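Local coordinates for alpha-L-rhamnosidase (Klebsiella oxytoca, PDB 4XHC), which probably hydrolyses terminal alpha-L-rhamnosyl residues from glycosides, as a GH78 family alpha-L-rhamnosidase with rhamnose bound in its pocket, at residues 281-286 and 298-303; 370-375 and 434-439; 117-122 and 185-190. One frame throughout, in Å; residues are numbered along the deposited sequence.

Contact 1. Residues 281-286 and 298-303; sequences DGMVSA and DTFLFD
The ring of F300 lies along the backbone of M283 to S285. V284 O meets it at the edge, in plane, 3.5 Å from F300 CD1. S285 OG approaches obliquely, 3.4 Å from F300 CE1, though its hydrogen bond goes to D297 O; M283 O is likewise oblique to the ring. R279 adds a cation-pi contact. A chi1 of -61° sets F300 CG anti to the carbonyl carbon, which swings the ring back along 283-285. M283 and F300 run antiparallel alongside one another, side chain against side chain: M283 SD lies 5.3 Å from the ring centroid and 55° off the normal, an oblique Met-aromatic contact, and the extended methionine carries CE to within 4.0 Å of F300 CB.

Two polar links hold the backbones together. A286 N donates to T299 O at 3.0 Å, with an N-H...O angle of 162°. Water 1 donates to V284 O at 2.8 Å and accepts from L301 N at 3.0 Å, so it satisfies a carbonyl and an N-H on different segments. The methyls A286 CB and L301 CD1 also pack together. Upstream, D281 OD1 accepts from M283 N in an Asx turn that leads into this run.

L301 is the N-cap of helix 302-319, and its side chain comes about 5 Å from the bound rhamnose, so the contact borders the sugar pocket. In the six-hairpin glycosidase domain, M283 and V284 rest on helix 322-340, with Q335 bonding G282 O and V284 N, whereas S285 and F300 touch M33 of strand 33-35.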
ATOM      1  N   ASP A 281      -8.390 -39.028  13.494  1.00 67.15           N
ATOM      2  CA  ASP A 281      -8.897 -40.341  13.076  1.00 66.80           C
ATOM      3  C   ASP A 281      -8.274 -40.852  11.768  1.00 64.60           C
ATOM      4  O   ASP A 281      -8.666 -41.907  11.276  1.00 64.24           O
ATOM      5  CB  ASP A 281     -10.429 -40.324  12.963  1.00 66.49           C
ATOM      6  CG  ASP A 281     -10.932 -39.538  11.757  1.00 65.41           C
ATOM      7  OD1 ASP A 281     -10.154 -38.776  11.139  1.00 64.34           O
ATOM      8  OD2 ASP A 281     -12.122 -39.684  11.421  1.00 65.02           O
ATOM      9  N   GLY A 282      -7.333 -40.101  11.197  1.00 63.26           N
ATOM     10  CA  GLY A 282      -6.587 -40.535  10.015  1.00 61.38           C
ATOM     11  C   GLY A 282      -7.050 -39.985   8.670  1.00 58.57           C
ATOM     12  O   GLY A 282      -6.393 -40.227   7.666  1.00 57.88           O
ATOM     13  N   MET A 283      -8.164 -39.253   8.629  1.00 57.25           N
ATOM     14  CA  MET A 283      -8.648 -38.681   7.359  1.00 58.15           C
ATOM     15  C   MET A 283      -7.791 -37.514   6.854  1.00 55.31           C
ATOM     16  O   MET A 283      -7.472 -36.592   7.602  1.00 55.39           O
ATOM     17  CB  MET A 283     -10.108 -38.205   7.467  1.00 60.19           C
ATOM     18  CG  MET A 283     -10.766 -37.955   6.112  1.00 59.12           C
ATOM     19  SD  MET A 283     -12.479 -37.450   6.292  1.00 63.10           S
ATOM     20  CE  MET A 283     -12.963 -37.078   4.601  1.00 59.91           C
ATOM     21  N   VAL A 284      -7.454 -37.555   5.571  1.00 52.72           N
ATOM     22  CA  VAL A 284      -6.675 -36.495   4.956  1.00 53.44           C
ATOM     23  C   VAL A 284      -7.565 -35.289   4.659  1.00 52.29           C
ATOM     24  O   VAL A 284      -8.762 -35.434   4.409  1.00 53.70           O
ATOM     25  CB  VAL A 284      -5.970 -36.952   3.654  1.00 52.88           C
ATOM     26  CG1 VAL A 284      -5.075 -38.149   3.912  1.00 52.98           C
ATOM     27  CG2 VAL A 284      -6.979 -37.259   2.560  1.00 52.55           C
ATOM     28  N   SER A 285      -6.973 -34.101   4.723  1.00 51.55           N
ATOM     29  CA  SER A 285      -7.691 -32.868   4.456  1.00 51.18           C
ATOM     30  C   SER A 285      -7.918 -32.669   2.970  1.00 48.99           C
ATOM     31  O   SER A 285      -7.293 -33.325   2.136  1.00 50.41           O
ATOM     32  CB  SER A 285      -6.926 -31.684   5.043  1.00 52.51           C
ATOM     33  OG  SER A 285      -6.744 -31.884   6.433  1.00 55.69           O
ATOM     34  N   ALA A 286      -8.822 -31.757   2.648  1.00 47.03           N
ATOM     35  CA  ALA A 286      -9.115 -31.437   1.265  1.00 46.56           C
ATOM     36  C   ALA A 286      -7.973 -30.634   0.649  1.00 46.51           C
ATOM     37  O   ALA A 286      -7.707 -30.753  -0.553  1.00 44.23           O
ATOM     38  CB  ALA A 286     -10.416 -30.663   1.166  1.00 46.48           C
ATOM     39  N   ASP A 298      -8.795 -27.526   8.012  1.00 52.13           N
ATOM     40  CA  ASP A 298      -9.898 -28.188   8.713  1.00 52.16           C
ATOM     41  C   ASP A 298     -11.140 -28.375   7.810  1.00 50.37           C
ATOM     42  O   ASP A 298     -12.267 -28.300   8.279  1.00 50.94           O
ATOM     43  CB  ASP A 298     -10.254 -27.430   9.998  1.00 54.12           C
ATOM     44  CG  ASP A 298     -10.734 -26.010   9.739  1.00 55.50           C
ATOM     45  OD1 ASP A 298     -10.986 -25.633   8.573  1.00 55.03           O
ATOM     46  OD2 ASP A 298     -10.872 -25.261  10.722  1.00 59.91           O
ATOM     47  N   THR A 299     -10.919 -28.633   6.524  1.00 49.63           N
ATOM     48  CA  THR A 299     -11.992 -28.862   5.555  1.00 50.28           C
ATOM     49  C   THR A 299     -11.841 -30.277   5.048  1.00 49.48           C
ATOM     50  O   THR A 299     -10.769 -30.650   4.577  1.00 51.06           O
ATOM     51  CB  THR A 299     -11.872 -27.894   4.361  1.00 49.95           C
ATOM     52  OG1 THR A 299     -12.051 -26.554   4.819  1.00 50.69           O
ATOM     53  CG2 THR A 299     -12.907 -28.196   3.285  1.00 48.82           C
ATOM     54  N   PHE A 300     -12.898 -31.073   5.155  1.00 49.23           N
ATOM     55  CA  PHE A 300     -12.811 -32.494   4.821  1.00 47.93           C
ATOM     56  C   PHE A 300     -13.899 -32.867   3.843  1.00 46.37           C
ATOM     57  O   PHE A 300     -15.062 -32.632   4.110  1.00 45.19           O
ATOM     58  CB  PHE A 300     -12.884 -33.332   6.096  1.00 48.20           C
ATOM     59  CG  PHE A 300     -11.764 -33.040   7.047  1.00 49.47           C
ATOM     60  CD1 PHE A 300     -10.518 -33.641   6.875  1.00 49.29           C
ATOM     61  CD2 PHE A 300     -11.933 -32.127   8.083  1.00 49.71           C
ATOM     62  CE1 PHE A 300      -9.470 -33.357   7.736  1.00 50.15           C
ATOM     63  CE2 PHE A 300     -10.889 -31.844   8.949  1.00 51.08           C
ATOM     64  CZ  PHE A 300      -9.655 -32.453   8.773  1.00 51.01           C
ATOM     65  N   LEU A 301     -13.491 -33.453   2.716  1.00 46.30           N
ATOM     66  CA  LEU A 301     -14.392 -33.838   1.640  1.00 45.85           C
ATOM     67  C   LEU A 301     -14.310 -35.341   1.325  1.00 46.51           C
ATOM     68  O   LEU A 301     -13.237 -35.905   1.138  1.00 49.45           O
ATOM     69  CB  LEU A 301     -14.083 -33.014   0.391  1.00 44.82           C
ATOM     70  CG  LEU A 301     -14.458 -31.524   0.460  1.00 45.04           C
ATOM     71  CD1 LEU A 301     -13.767 -30.740  -0.640  1.00 44.03           C
ATOM     72  CD2 LEU A 301     -15.967 -31.308   0.383  1.00 46.30           C
ATOM     73  N   PHE A 302     -15.466 -35.985   1.276  1.00 47.44           N
ATOM     74  CA  PHE A 302     -15.572 -37.415   1.003  1.00 46.47           C
ATOM     75  C   PHE A 302     -14.778 -37.815  -0.237  1.00 46.41           C
ATOM     76  O   PHE A 302     -14.004 -38.773  -0.190  1.00 47.37           O
ATOM     77  CB  PHE A 302     -17.045 -37.761   0.835  1.00 45.91           C
ATOM     78  CG  PHE A 302     -17.333 -39.228   0.619  1.00 47.40           C
ATOM     79  CD1 PHE A 302     -17.441 -40.104   1.697  1.00 47.73           C
ATOM     80  CD2 PHE A 302     -17.581 -39.714  -0.659  1.00 46.92           C
ATOM     81  CE1 PHE A 302     -17.758 -41.438   1.501  1.00 48.53           C
ATOM     82  CE2 PHE A 302     -17.883 -41.046  -0.860  1.00 47.94           C
ATOM     83  CZ  PHE A 302     -17.974 -41.911   0.221  1.00 49.13           C
ATOM     84  N   ASP A 303     -14.951 -37.073  -1.330  1.00 45.80           N
ATOM     85  CA  ASP A 303     -14.340 -37.447  -2.611  1.00 46.38           C
ATOM     86  C   ASP A 303     -12.843 -37.171  -2.657  1.00 46.38           C
ATOM     87  O   ASP A 303     -12.067 -38.026  -3.089  1.00 46.28           O
ATOM     88  CB  ASP A 303     -15.068 -36.830  -3.836  1.00 46.91           C
ATOM     89  CG  ASP A 303     -15.208 -35.305  -3.779  1.00 48.15           C
ATOM     90  OD1 ASP A 303     -15.198 -34.708  -2.676  1.00 48.93           O
ATOM     91  OD2 ASP A 303     -15.398 -34.700  -4.861  1.00 48.42           O
TER
HETATM   92  O   HOH W   1     -10.615 -34.404   2.507  1.00 43.72           O

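Contact 2. Residues 370-375 and 434-439; sequences AAQGVL and IWLVLA
W435 reaches from helix 430-438 onto helix 368-389. Its CB starts 3.7 Å from A370 O, and CG stays near the same carbonyl. CD1 then passes A370 CB at 4.1 Å. At the ring fusion, CD2 lies 3.5 Å from V374 CG2, and out to CH2 (3.9 Å) the six-membered ring stays against this one methyl. V374 CG2 sits 3.4 Å from the centroid of that ring and 10° off its normal, a CH-pi contact over the face; a chi1 of 169° turns CG1 anti to the backbone N and leaves CG2 as the branch that meets the indole. L438 CD1 occupies the opposite face, toward the rim, and H471 also meets the ring.

Beside the indole, G373 has no side chain, and its CA comes 4.5 Å from L436 CA; the axes of the two short helical segments approach to 7.6 Å, 23° from parallel. L436 CD2 and A439 CB fill in around the glycine.

The contact is buried and mostly apolar, with backbone carbonyls facing carbon atoms. Two of these are engaged within their own segments, A370 O by V374 N and W435 O by A439 N, so cohesion rests on packing and the methyl-to-indole contact.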
ATOM      1  N   ALA A 370     -23.305 -39.530  -7.443  1.00 46.68           N
ATOM      2  CA  ALA A 370     -21.930 -39.252  -7.845  1.00 45.16           C
ATOM      3  C   ALA A 370     -20.949 -39.738  -6.791  1.00 44.57           C
ATOM      4  O   ALA A 370     -19.933 -40.321  -7.127  1.00 44.73           O
ATOM      5  CB  ALA A 370     -21.735 -37.764  -8.103  1.00 44.82           C
ATOM      6  N   ALA A 371     -21.260 -39.499  -5.519  1.00 44.71           N
ATOM      7  CA  ALA A 371     -20.434 -39.983  -4.415  1.00 45.64           C
ATOM      8  C   ALA A 371     -20.349 -41.518  -4.380  1.00 47.04           C
ATOM      9  O   ALA A 371     -19.287 -42.078  -4.127  1.00 47.72           O
ATOM     10  CB  ALA A 371     -20.972 -39.463  -3.094  1.00 47.64           C
ATOM     11  N   GLN A 372     -21.461 -42.192  -4.641  1.00 47.87           N
ATOM     12  CA  GLN A 372     -21.462 -43.643  -4.738  1.00 49.53           C
ATOM     13  C   GLN A 372     -20.471 -44.092  -5.813  1.00 48.97           C
ATOM     14  O   GLN A 372     -19.719 -45.051  -5.614  1.00 52.04           O
ATOM     15  CB  GLN A 372     -22.869 -44.149  -5.067  1.00 50.76           C
ATOM     16  CG  GLN A 372     -23.019 -45.669  -5.124  1.00 53.32           C
ATOM     17  CD  GLN A 372     -23.163 -46.333  -3.766  1.00 54.44           C
ATOM     18  OE1 GLN A 372     -23.328 -45.673  -2.747  1.00 55.36           O
ATOM     19  NE2 GLN A 372     -23.157 -47.658  -3.760  1.00 57.52           N
ATOM     20  N   GLY A 373     -20.481 -43.406  -6.950  1.00 46.45           N
ATOM     21  CA  GLY A 373     -19.580 -43.717  -8.049  1.00 46.30           C
ATOM     22  C   GLY A 373     -18.125 -43.456  -7.701  1.00 46.54           C
ATOM     23  O   GLY A 373     -17.238 -44.206  -8.095  1.00 46.85           O
ATOM     24  N   VAL A 374     -17.862 -42.392  -6.960  1.00 46.44           N
ATOM     25  CA  VAL A 374     -16.489 -42.091  -6.587  1.00 47.58           C
ATOM     26  C   VAL A 374     -15.958 -43.169  -5.644  1.00 49.19           C
ATOM     27  O   VAL A 374     -14.811 -43.589  -5.754  1.00 53.12           O
ATOM     28  CB  VAL A 374     -16.365 -40.683  -5.972  1.00 47.23           C
ATOM     29  CG1 VAL A 374     -14.995 -40.480  -5.336  1.00 46.95           C
ATOM     30  CG2 VAL A 374     -16.606 -39.625  -7.044  1.00 46.45           C
ATOM     31  N   LEU A 375     -16.803 -43.626  -4.735  1.00 48.76           N
ATOM     32  CA  LEU A 375     -16.422 -44.674  -3.806  1.00 49.77           C
ATOM     33  C   LEU A 375     -16.045 -45.952  -4.548  1.00 51.02           C
ATOM     34  O   LEU A 375     -15.010 -46.556  -4.276  1.00 51.83           O
ATOM     35  CB  LEU A 375     -17.571 -44.952  -2.827  1.00 50.37           C
ATOM     36  CG  LEU A 375     -17.343 -46.075  -1.818  1.00 50.86           C
ATOM     37  CD1 LEU A 375     -16.074 -45.821  -1.020  1.00 50.61           C
ATOM     38  CD2 LEU A 375     -18.547 -46.197  -0.904  1.00 51.77           C
ATOM     39  N   ILE A 434     -21.993 -39.662 -15.174  1.00 47.04           N
ATOM     40  CA  ILE A 434     -20.567 -39.677 -15.481  1.00 45.90           C
ATOM     41  C   ILE A 434     -19.827 -40.567 -14.489  1.00 44.45           C
ATOM     42  O   ILE A 434     -19.037 -41.421 -14.893  1.00 44.32           O
ATOM     43  CB  ILE A 434     -19.989 -38.238 -15.452  1.00 45.68           C
ATOM     44  CG1 ILE A 434     -20.535 -37.423 -16.629  1.00 45.10           C
ATOM     45  CG2 ILE A 434     -18.472 -38.252 -15.505  1.00 47.58           C
ATOM     46  CD1 ILE A 434     -20.362 -35.927 -16.478  1.00 44.74           C
ATOM     47  N   TRP A 435     -20.096 -40.367 -13.200  1.00 42.54           N
ATOM     48  CA  TRP A 435     -19.348 -41.063 -12.159  1.00 43.20           C
ATOM     49  C   TRP A 435     -19.724 -42.526 -12.038  1.00 43.10           C
ATOM     50  O   TRP A 435     -18.861 -43.361 -11.787  1.00 45.68           O
ATOM     51  CB  TRP A 435     -19.470 -40.354 -10.805  1.00 42.66           C
ATOM     52  CG  TRP A 435     -18.413 -39.340 -10.631  1.00 44.34           C
ATOM     53  CD1 TRP A 435     -18.557 -37.976 -10.643  1.00 44.06           C
ATOM     54  CD2 TRP A 435     -17.018 -39.592 -10.471  1.00 46.36           C
ATOM     55  NE1 TRP A 435     -17.336 -37.371 -10.481  1.00 45.24           N
ATOM     56  CE2 TRP A 435     -16.373 -38.338 -10.375  1.00 47.41           C
ATOM     57  CE3 TRP A 435     -16.245 -40.754 -10.410  1.00 47.75           C
ATOM     58  CZ2 TRP A 435     -14.986 -38.220 -10.211  1.00 51.32           C
ATOM     59  CZ3 TRP A 435     -14.861 -40.637 -10.248  1.00 50.47           C
ATOM     60  CH2 TRP A 435     -14.249 -39.381 -10.150  1.00 52.38           C
ATOM     61  N   LEU A 436     -20.993 -42.854 -12.224  1.00 41.70           N
ATOM     62  CA  LEU A 436     -21.398 -44.261 -12.164  1.00 42.79           C
ATOM     63  C   LEU A 436     -21.003 -45.043 -13.421  1.00 44.28           C
ATOM     64  O   LEU A 436     -20.910 -46.268 -13.380  1.00 48.47           O
ATOM     65  CB  LEU A 436     -22.890 -44.391 -11.860  1.00 40.36           C
ATOM     66  CG  LEU A 436     -23.240 -44.034 -10.409  1.00 39.79           C
ATOM     67  CD1 LEU A 436     -24.738 -43.839 -10.232  1.00 39.18           C
ATOM     68  CD2 LEU A 436     -22.727 -45.082  -9.425  1.00 40.57           C
ATOM     69  N   VAL A 437     -20.759 -44.348 -14.526  1.00 43.15           N
ATOM     70  CA  VAL A 437     -20.155 -44.982 -15.694  1.00 45.38           C
ATOM     71  C   VAL A 437     -18.650 -45.215 -15.475  1.00 47.76           C
ATOM     72  O   VAL A 437     -18.115 -46.244 -15.871  1.00 49.53           O
ATOM     73  CB  VAL A 437     -20.422 -44.175 -16.989  1.00 45.13           C
ATOM     74  CG1 VAL A 437     -19.554 -44.658 -18.153  1.00 46.76           C
ATOM     75  CG2 VAL A 437     -21.889 -44.274 -17.358  1.00 44.34           C
ATOM     76  N   LEU A 438     -17.966 -44.263 -14.852  1.00 48.38           N
ATOM     77  CA  LEU A 438     -16.549 -44.437 -14.568  1.00 50.69           C
ATOM     78  C   LEU A 438     -16.329 -45.547 -13.550  1.00 50.66           C
ATOM     79  O   LEU A 438     -15.307 -46.230 -13.572  1.00 53.60           O
ATOM     80  CB  LEU A 438     -15.937 -43.123 -14.069  1.00 52.57           C
ATOM     81  CG  LEU A 438     -15.765 -42.021 -15.119  1.00 52.45           C
ATOM     82  CD1 LEU A 438     -15.336 -40.732 -14.446  1.00 52.39           C
ATOM     83  CD2 LEU A 438     -14.750 -42.421 -16.180  1.00 54.52           C
ATOM     84  N   ALA A 439     -17.298 -45.721 -12.664  1.00 49.20           N
ATOM     85  CA  ALA A 439     -17.257 -46.762 -11.639  1.00 50.85           C
ATOM     86  C   ALA A 439     -17.437 -48.173 -12.200  1.00 53.02           C
ATOM     87  O   ALA A 439     -17.209 -49.160 -11.493  1.00 53.30           O
ATOM     88  CB  ALA A 439     -18.329 -46.483 -10.600  1.00 49.48           C
TER

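Contact 3. Residues 117-122 and 185-190; sequences PPDAPA and RKFRLQ
D119 OD1 has two neighbours: it is hydrogen-bonded to S184 OG and lies at the edge of the F187 ring, in the ring plane and 3.7 Å from F187 CD1. Carboxylate and ring are turned 77° against each other. The second oxygen, D119 OD2, lies against the aliphatic part of K186, 3.5 Å from K186 CD, the two side chains crossing nearly perpendicularly. The lysine chain bends in its middle, and its amino group goes past the aspartate: D119 OD2 and K186 NZ are 5.4 Å apart, whereas K186 NZ forms a salt bridge with D298 of the second subunit.

F187 carries most of the remaining packing. P118 CB sits 3.8 Å from the ring centroid and 2° off its normal, a CH-pi contact centred on one face. A chi1 of 80° puts F187 CG in the crowded position between backbone N and carbonyl carbon, from which the ring stands up against the loop. There A120 O comes obliquely to within 3.5 Å of F187 CZ. Further along, A122 CB and L189 CD1 touch lightly at 4.4 Å.

The backbones place this in the N-terminal beta domain. R188 pairs with A114 in the sheet of strands 106-115 and 187-200, and K186 with S116 just beyond their ends, while A122 pairs with L158 in the other sheet; loop 117-122 therefore passes from one sheet to the other over F187.

Chemically, the aromatic ring provides much of the contact between the segments, its positively polarised C-H edge probably favouring the carboxylate, while the nearby lysine charge may add a weak attraction to D119 and is probably engaged chiefly by D298 of the second subunit.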
ATOM      1  N   PRO A 117      11.891  20.560  -9.425  1.00 68.52           N
ATOM      2  CA  PRO A 117      12.326  19.550  -8.460  1.00 66.46           C
ATOM      3  C   PRO A 117      11.120  19.022  -7.700  1.00 65.11           C
ATOM      4  O   PRO A 117      10.325  19.828  -7.219  1.00 65.93           O
ATOM      5  CB  PRO A 117      13.252  20.328  -7.519  1.00 67.63           C
ATOM      6  CG  PRO A 117      13.673  21.543  -8.287  1.00 69.44           C
ATOM      7  CD  PRO A 117      12.530  21.872  -9.190  1.00 69.28           C
ATOM      8  N   PRO A 118      10.984  17.689  -7.583  1.00 61.94           N
ATOM      9  CA  PRO A 118       9.774  17.103  -6.978  1.00 61.18           C
ATOM     10  C   PRO A 118       9.552  17.497  -5.504  1.00 60.54           C
ATOM     11  O   PRO A 118      10.393  17.218  -4.648  1.00 61.65           O
ATOM     12  CB  PRO A 118       9.982  15.587  -7.136  1.00 59.71           C
ATOM     13  CG  PRO A 118      11.450  15.408  -7.316  1.00 60.85           C
ATOM     14  CD  PRO A 118      11.995  16.675  -7.922  1.00 61.18           C
ATOM     15  N   ASP A 119       8.405  18.117  -5.223  1.00 60.12           N
ATOM     16  CA  ASP A 119       8.130  18.710  -3.908  1.00 58.94           C
ATOM     17  C   ASP A 119       7.035  17.999  -3.111  1.00 54.49           C
ATOM     18  O   ASP A 119       6.487  18.568  -2.174  1.00 54.70           O
ATOM     19  CB  ASP A 119       7.786  20.209  -4.052  1.00 60.89           C
ATOM     20  CG  ASP A 119       6.497  20.449  -4.828  1.00 60.98           C
ATOM     21  OD1 ASP A 119       5.976  19.480  -5.416  1.00 61.07           O
ATOM     22  OD2 ASP A 119       6.020  21.606  -4.858  1.00 62.13           O
ATOM     23  N   ALA A 120       6.727  16.760  -3.470  1.00 51.64           N
ATOM     24  CA  ALA A 120       5.787  15.954  -2.691  1.00 50.31           C
ATOM     25  C   ALA A 120       5.903  14.480  -3.064  1.00 47.82           C
ATOM     26  O   ALA A 120       6.389  14.159  -4.128  1.00 48.39           O
ATOM     27  CB  ALA A 120       4.365  16.446  -2.914  1.00 50.23           C
ATOM     28  N   PRO A 121       5.441  13.576  -2.197  1.00 46.84           N
ATOM     29  CA  PRO A 121       5.418  12.172  -2.596  1.00 46.56           C
ATOM     30  C   PRO A 121       4.580  11.935  -3.848  1.00 46.91           C
ATOM     31  O   PRO A 121       3.651  12.694  -4.124  1.00 48.96           O
ATOM     32  CB  PRO A 121       4.758  11.468  -1.398  1.00 46.48           C
ATOM     33  CG  PRO A 121       4.937  12.398  -0.255  1.00 47.24           C
ATOM     34  CD  PRO A 121       4.911  13.777  -0.840  1.00 47.51           C
ATOM     35  N   ALA A 122       4.913  10.898  -4.602  1.00 45.91           N
ATOM     36  CA  ALA A 122       4.094  10.497  -5.734  1.00 45.91           C
ATOM     37  C   ALA A 122       3.206   9.321  -5.316  1.00 45.73           C
ATOM     38  O   ALA A 122       3.713   8.273  -4.908  1.00 47.01           O
ATOM     39  CB  ALA A 122       4.977  10.112  -6.906  1.00 46.36           C
ATOM     40  N   ARG A 185       1.244  20.074  -8.829  1.00 70.57           N
ATOM     41  CA  ARG A 185       1.231  20.727 -10.144  1.00 71.79           C
ATOM     42  C   ARG A 185       2.628  21.092 -10.643  1.00 70.56           C
ATOM     43  O   ARG A 185       2.837  21.234 -11.840  1.00 68.90           O
ATOM     44  CB  ARG A 185       0.330  21.962 -10.112  1.00 76.02           C
ATOM     45  CG  ARG A 185      -1.152  21.605 -10.194  1.00 79.25           C
ATOM     46  CD  ARG A 185      -1.999  22.764  -9.687  1.00 84.30           C
ATOM     47  NE  ARG A 185      -3.259  22.319  -9.081  1.00 85.52           N
ATOM     48  CZ  ARG A 185      -4.215  23.129  -8.615  1.00 88.96           C
ATOM     49  NH1 ARG A 185      -4.114  24.465  -8.707  1.00 89.04           N
ATOM     50  NH2 ARG A 185      -5.302  22.592  -8.065  1.00 89.32           N
ATOM     51  N   LYS A 186       3.585  21.205  -9.727  1.00 70.71           N
ATOM     52  CA  LYS A 186       4.966  21.566 -10.075  1.00 70.13           C
ATOM     53  C   LYS A 186       5.785  20.483 -10.813  1.00 67.22           C
ATOM     54  O   LYS A 186       6.845  20.794 -11.353  1.00 64.70           O
ATOM     55  CB  LYS A 186       5.735  21.975  -8.808  1.00 71.79           C
ATOM     56  CG  LYS A 186       5.220  23.237  -8.130  1.00 73.56           C
ATOM     57  CD  LYS A 186       6.341  24.001  -7.442  1.00 74.36           C
ATOM     58  CE  LYS A 186       7.151  24.806  -8.446  1.00 75.59           C
ATOM     59  NZ  LYS A 186       8.353  25.426  -7.825  1.00 76.89           N
ATOM     60  N   PHE A 187       5.342  19.221 -10.805  1.00 65.32           N
ATOM     61  CA  PHE A 187       6.102  18.156 -11.477  1.00 63.51           C
ATOM     62  C   PHE A 187       5.242  17.008 -11.993  1.00 61.21           C
ATOM     63  O   PHE A 187       4.090  16.832 -11.585  1.00 58.69           O
ATOM     64  CB  PHE A 187       7.242  17.626 -10.581  1.00 63.41           C
ATOM     65  CG  PHE A 187       6.803  16.643  -9.521  1.00 62.68           C
ATOM     66  CD1 PHE A 187       6.386  17.086  -8.264  1.00 63.23           C
ATOM     67  CD2 PHE A 187       6.838  15.269  -9.769  1.00 61.69           C
ATOM     68  CE1 PHE A 187       5.989  16.182  -7.281  1.00 62.55           C
ATOM     69  CE2 PHE A 187       6.435  14.363  -8.794  1.00 61.78           C
ATOM     70  CZ  PHE A 187       6.009  14.820  -7.546  1.00 61.93           C
ATOM     71  N   ARG A 188       5.838  16.238 -12.902  1.00 61.31           N
ATOM     72  CA  ARG A 188       5.185  15.108 -13.547  1.00 61.38           C
ATOM     73  C   ARG A 188       6.019  13.847 -13.386  1.00 60.41           C
ATOM     74  O   ARG A 188       7.223  13.911 -13.160  1.00 62.07           O
ATOM     75  CB  ARG A 188       4.974  15.406 -15.026  1.00 62.32           C
ATOM     76  CG  ARG A 188       3.973  16.520 -15.276  1.00 63.72           C
ATOM     77  CD  ARG A 188       4.057  17.048 -16.695  1.00 65.11           C
ATOM     78  NE  ARG A 188       5.398  17.537 -17.029  1.00 67.07           N
ATOM     79  CZ  ARG A 188       5.923  18.700 -16.627  1.00 68.33           C
ATOM     80  NH1 ARG A 188       5.240  19.531 -15.847  1.00 69.34           N
ATOM     81  NH2 ARG A 188       7.152  19.033 -16.999  1.00 67.86           N
ATOM     82  N   LEU A 189       5.363  12.705 -13.519  1.00 59.59           N
ATOM     83  CA  LEU A 189       5.996  11.415 -13.338  1.00 59.80           C
ATOM     84  C   LEU A 189       6.221  10.735 -14.692  1.00 60.11           C
ATOM     85  O   LEU A 189       5.409  10.867 -15.606  1.00 61.64           O
ATOM     86  CB  LEU A 189       5.120  10.546 -12.443  1.00 59.54           C
ATOM     87  CG  LEU A 189       5.827   9.333 -11.851  1.00 60.55           C
ATOM     88  CD1 LEU A 189       6.898   9.749 -10.853  1.00 61.59           C
ATOM     89  CD2 LEU A 189       4.820   8.409 -11.202  1.00 60.70           C
ATOM     90  N   GLN A 190       7.314   9.987 -14.803  1.00 60.33           N
ATOM     91  CA  GLN A 190       7.751   9.415 -16.074  1.00 60.60           C
ATOM     92  C   GLN A 190       8.365   8.039 -15.836  1.00 59.46           C
ATOM     93  O   GLN A 190       9.386   7.934 -15.171  1.00 59.04           O
ATOM     94  CB  GLN A 190       8.775  10.363 -16.699  1.00 62.51           C
ATOM     95  CG  GLN A 190       9.360   9.939 -18.033  1.00 64.36           C
ATOM     96  CD  GLN A 190      10.209  11.040 -18.665  1.00 67.99           C
ATOM     97  OE1 GLN A 190      10.816  11.879 -17.976  1.00 69.72           O
ATOM     98  NE2 GLN A 190      10.261  11.039 -19.985  1.00 69.36           N
TER

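How the contacts relate
Along the chain contact 3 closes first, then contact 1, then contact 2. Contact 3 belongs to the N-terminal beta domain, its centre about 55 Å from that of contact 1 and about 64 Å from that of contact 2, on the far side of the chain's centre from the latter. Contacts 1 and 2 share the six-hairpin glycosidase domain, their centres about 19 Å apart. They touch directly: F302 CE2 lies 3.7 Å from A371 O, so the start of helix 302-319 packs on helix 368-389. Contacts 1 and 3, remote within one chain, both border the second subunit, so the dimer brings the two kinds of domain together.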